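Local coordinates for flagellar biosynthesis protein FlaG (Helicobacter pylori, PDB 6JSX) that is a FlaG-family flagellar protein that probably takes part in building the flagellum, its exact role being uncertain, at residues A[13-18]-A[24-29]. Residues are numbered along the deposited sequence; the frame is centred on the assembly and turned at random.
Sequences RLNEEM and DINFSY
The ring of Phe27 carries Leu14 on one face and has Asn15 and Met18 at its edge. Leu14 CD1 sits over the middle of the ring, 3.8 Å from the centroid and almost on the ring normal, a CH-pi contact, while Leu14 CB reaches Phe27 CD1. At the edge, Asn15 OD1 lies in the ring plane beside Phe27 CD1, and Met18 CE comes up to Phe27 CE1 at 3.8 Å. The amide of Asn15 then grips the backbone of Phe27 with both ends. Phe27 N donates to Asn15 OD1 over 2.7 Å, lying in the carbonyl plane on a lone pair; Asn15 ND2 donates to Phe27 O, also at 2.7 Å, with an N-H...O angle of 162°. Two bonds from one flat group to one residue fix the rotation of the amide. Asn26 and Ser28 bond to strand 35-41, so Phe27 N and O lie on the other edge of strand 26-30, where Asn15 stands in for a further strand at this one residue. The amide of Asn26 crosses that of Asn15 with the planes 9° apart, its ND2 3.2 Å from Asn15 OD1 but poorly angled for a hydrogen bond. Met18, bent at chi2, lays SD near Ile25 CB, 4.2 Å away. Val38 of strand 35-41 touches Phe27 and Ile25; Met64 of the second subunit packs on Leu14. Helix 13-18 and strand 26-29 run antiparallel (169°): helix 4-21 turns back into edge strand 26-30 of the three-stranded antiparallel sheet, in a helix, three strands, helix order, and Asn15 ties the two together.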
ATOM      1  N   ARG A  13       3.996  -0.967  11.582  1.00 59.70           N
ATOM      2  CA  ARG A  13       3.150   0.212  11.580  1.00 61.30           C
ATOM      3  C   ARG A  13       2.046   0.079  10.542  1.00 57.57           C
ATOM      4  O   ARG A  13       0.879   0.339  10.826  1.00 57.13           O
ATOM      5  CB  ARG A  13       3.992   1.466  11.345  1.00 71.17           C
ATOM      6  CG  ARG A  13       5.051   1.690  12.427  1.00 82.92           C
ATOM      7  CD  ARG A  13       4.434   1.809  13.820  1.00 94.98           C
ATOM      8  NE  ARG A  13       5.412   1.528  14.866  1.00110.64           N
ATOM      9  CZ  ARG A  13       5.265   0.599  15.806  1.00124.27           C
ATOM     10  NH1 ARG A  13       6.217   0.415  16.711  1.00132.37           N
ATOM     11  NH2 ARG A  13       4.166  -0.144  15.850  1.00125.39           N
ATOM     12  N   LEU A  14       2.422  -0.347   9.343  1.00 64.17           N
ATOM     13  CA  LEU A  14       1.451  -0.600   8.285  1.00 63.52           C
ATOM     14  C   LEU A  14       0.397  -1.616   8.705  1.00 64.31           C
ATOM     15  O   LEU A  14      -0.796  -1.394   8.503  1.00 59.09           O
ATOM     16  CB  LEU A  14       2.151  -1.041   6.996  1.00 62.60           C
ATOM     17  CG  LEU A  14       2.498   0.139   6.079  1.00 68.60           C
ATOM     18  CD1 LEU A  14       3.277  -0.284   4.849  1.00 62.09           C
ATOM     19  CD2 LEU A  14       1.219   0.855   5.662  1.00 74.88           C
ATOM     20  N   ASN A  15       0.842  -2.722   9.296  1.00 64.19           N
ATOM     21  CA  ASN A  15      -0.070  -3.768   9.734  1.00 62.91           C
ATOM     22  C   ASN A  15      -1.024  -3.282  10.827  1.00 62.73           C
ATOM     23  O   ASN A  15      -2.204  -3.630  10.819  1.00 59.50           O
ATOM     24  CB  ASN A  15       0.689  -5.029  10.181  1.00 63.31           C
ATOM     25  CG  ASN A  15       1.281  -5.827   9.006  1.00 59.28           C
ATOM     26  OD1 ASN A  15       0.704  -5.898   7.918  1.00 53.20           O
ATOM     27  ND2 ASN A  15       2.434  -6.433   9.237  1.00 51.07           N
ATOM     28  N   GLU A  16      -0.518  -2.470  11.754  1.00 65.43           N
ATOM     29  CA  GLU A  16      -1.353  -1.911  12.825  1.00 62.71           C
ATOM     30  C   GLU A  16      -2.456  -1.049  12.257  1.00 55.98           C
ATOM     31  O   GLU A  16      -3.596  -1.089  12.708  1.00 60.32           O
ATOM     32  CB  GLU A  16      -0.525  -1.063  13.780  1.00 65.94           C
ATOM     33  CG  GLU A  16       0.235  -1.849  14.809  1.00 81.68           C
ATOM     34  CD  GLU A  16       0.968  -0.944  15.757  1.00 95.77           C
ATOM     35  OE1 GLU A  16       0.824   0.291  15.603  1.00 96.41           O
ATOM     36  OE2 GLU A  16       1.683  -1.460  16.648  1.00103.37           O
ATOM     37  N   GLU A  17      -2.083  -0.255  11.266  1.00 53.80           N
ATOM     38  CA  GLU A  17      -2.998   0.607  10.548  1.00 59.71           C
ATOM     39  C   GLU A  17      -4.045  -0.203   9.763  1.00 68.19           C
ATOM     40  O   GLU A  17      -5.224   0.161   9.722  1.00 66.34           O
ATOM     41  CB  GLU A  17      -2.174   1.495   9.620  1.00 61.28           C
ATOM     42  CG  GLU A  17      -2.737   2.877   9.405  1.00 69.52           C
ATOM     43  CD  GLU A  17      -3.308   3.471  10.650  1.00 71.15           C
ATOM     44  OE1 GLU A  17      -2.601   3.507  11.680  1.00 75.11           O
ATOM     45  OE2 GLU A  17      -4.474   3.904  10.598  1.00 78.93           O
ATOM     46  N   MET A  18      -3.606  -1.309   9.158  1.00 70.36           N
ATOM     47  CA  MET A  18      -4.486  -2.185   8.392  1.00 59.22           C
ATOM     48  C   MET A  18      -5.471  -2.930   9.299  1.00 62.78           C
ATOM     49  O   MET A  18      -6.599  -3.225   8.898  1.00 66.86           O
ATOM     50  CB  MET A  18      -3.659  -3.166   7.549  1.00 52.77           C
ATOM     51  CG  MET A  18      -2.917  -2.523   6.378  1.00 43.51           C
ATOM     52  SD  MET A  18      -4.062  -1.792   5.216  1.00 42.15           S
ATOM     53  CE  MET A  18      -2.951  -1.110   4.019  1.00 81.17           C
ATOM     54  N   ASP A  24      -7.835  -7.043   5.368  1.00 76.33           N
ATOM     55  CA  ASP A  24      -6.908  -8.166   5.247  1.00 84.96           C
ATOM     56  C   ASP A  24      -5.808  -7.869   4.221  1.00 84.13           C
ATOM     57  O   ASP A  24      -5.874  -8.324   3.064  1.00 82.39           O
ATOM     58  CB  ASP A  24      -7.652  -9.461   4.886  1.00 93.00           C
ATOM     59  CG  ASP A  24      -6.719 -10.680   4.787  1.00 91.50           C
ATOM     60  OD1 ASP A  24      -6.379 -11.098   3.656  1.00 81.74           O
ATOM     61  OD2 ASP A  24      -6.328 -11.225   5.844  1.00 95.29           O
ATOM     62  N   ILE A  25      -4.819  -7.081   4.652  1.00 72.14           N
ATOM     63  CA  ILE A  25      -3.606  -6.826   3.880  1.00 54.73           C
ATOM     64  C   ILE A  25      -2.424  -6.901   4.815  1.00 50.45           C
ATOM     65  O   ILE A  25      -2.412  -6.237   5.844  1.00 56.25           O
ATOM     66  CB  ILE A  25      -3.611  -5.438   3.216  1.00 51.14           C
ATOM     67  CG1 ILE A  25      -4.892  -5.248   2.384  1.00 45.99           C
ATOM     68  CG2 ILE A  25      -2.350  -5.257   2.385  1.00 43.65           C
ATOM     69  CD1 ILE A  25      -4.864  -4.112   1.389  1.00 42.32           C
ATOM     70  N   ASN A  26      -1.434  -7.718   4.473  1.00 54.86           N
ATOM     71  CA  ASN A  26      -0.286  -7.910   5.357  1.00 62.04           C
ATOM     72  C   ASN A  26       1.063  -7.463   4.792  1.00 58.14           C
ATOM     73  O   ASN A  26       1.360  -7.647   3.617  1.00 51.03           O
ATOM     74  CB  ASN A  26      -0.197  -9.365   5.826  1.00 70.01           C
ATOM     75  CG  ASN A  26       0.822  -9.550   6.932  1.00 78.59           C
ATOM     76  OD1 ASN A  26       1.913 -10.076   6.703  1.00 73.13           O
ATOM     77  ND2 ASN A  26       0.480  -9.090   8.139  1.00 84.24           N
ATOM     78  N   PHE A  27       1.887  -6.884   5.651  1.00 59.87           N
ATOM     79  CA  PHE A  27       3.211  -6.445   5.246  1.00 54.21           C
ATOM     80  C   PHE A  27       4.231  -7.139   6.112  1.00 56.11           C
ATOM     81  O   PHE A  27       3.951  -7.481   7.261  1.00 57.82           O
ATOM     82  CB  PHE A  27       3.341  -4.923   5.393  1.00 51.46           C
ATOM     83  CG  PHE A  27       2.430  -4.153   4.471  1.00 57.99           C
ATOM     84  CD1 PHE A  27       1.117  -3.861   4.852  1.00 56.87           C
ATOM     85  CD2 PHE A  27       2.875  -3.743   3.209  1.00 52.95           C
ATOM     86  CE1 PHE A  27       0.259  -3.165   3.998  1.00 54.49           C
ATOM     87  CE2 PHE A  27       2.021  -3.041   2.346  1.00 49.79           C
ATOM     88  CZ  PHE A  27       0.706  -2.751   2.747  1.00 51.53           C
ATOM     89  N   SER A  28       5.411  -7.368   5.550  1.00 61.26           N
ATOM     90  CA  SER A  28       6.538  -7.877   6.324  1.00 67.83           C
ATOM     91  C   SER A  28       7.817  -7.712   5.539  1.00 62.81           C
ATOM     92  O   SER A  28       7.787  -7.606   4.313  1.00 58.07           O
ATOM     93  CB  SER A  28       6.353  -9.349   6.636  1.00 54.82           C
ATOM     94  OG  SER A  28       6.174 -10.030   5.429  1.00 54.98           O
ATOM     95  N   TYR A  29       8.940  -7.688   6.248  1.00 59.06           N
ATOM     96  CA  TYR A  29      10.223  -7.771   5.579  1.00 60.82           C
ATOM     97  C   TYR A  29      10.648  -9.228   5.471  1.00 64.14           C
ATOM     98  O   TYR A  29      10.745  -9.927   6.481  1.00 70.72           O
ATOM     99  CB  TYR A  29      11.294  -6.989   6.330  1.00 57.36           C
ATOM    100  CG  TYR A  29      12.643  -6.984   5.629  1.00 69.18           C
ATOM    101  CD1 TYR A  29      12.863  -6.171   4.523  1.00 73.00           C
ATOM    102  CD2 TYR A  29      13.692  -7.787   6.069  1.00 63.23           C
ATOM    103  CE1 TYR A  29      14.078  -6.154   3.871  1.00 60.61           C
ATOM    104  CE2 TYR A  29      14.923  -7.766   5.431  1.00 67.07           C
ATOM    105  CZ  TYR A  29      15.113  -6.943   4.330  1.00 69.97           C
ATOM    106  OH  TYR A  29      16.337  -6.910   3.678  1.00 70.16           O
TER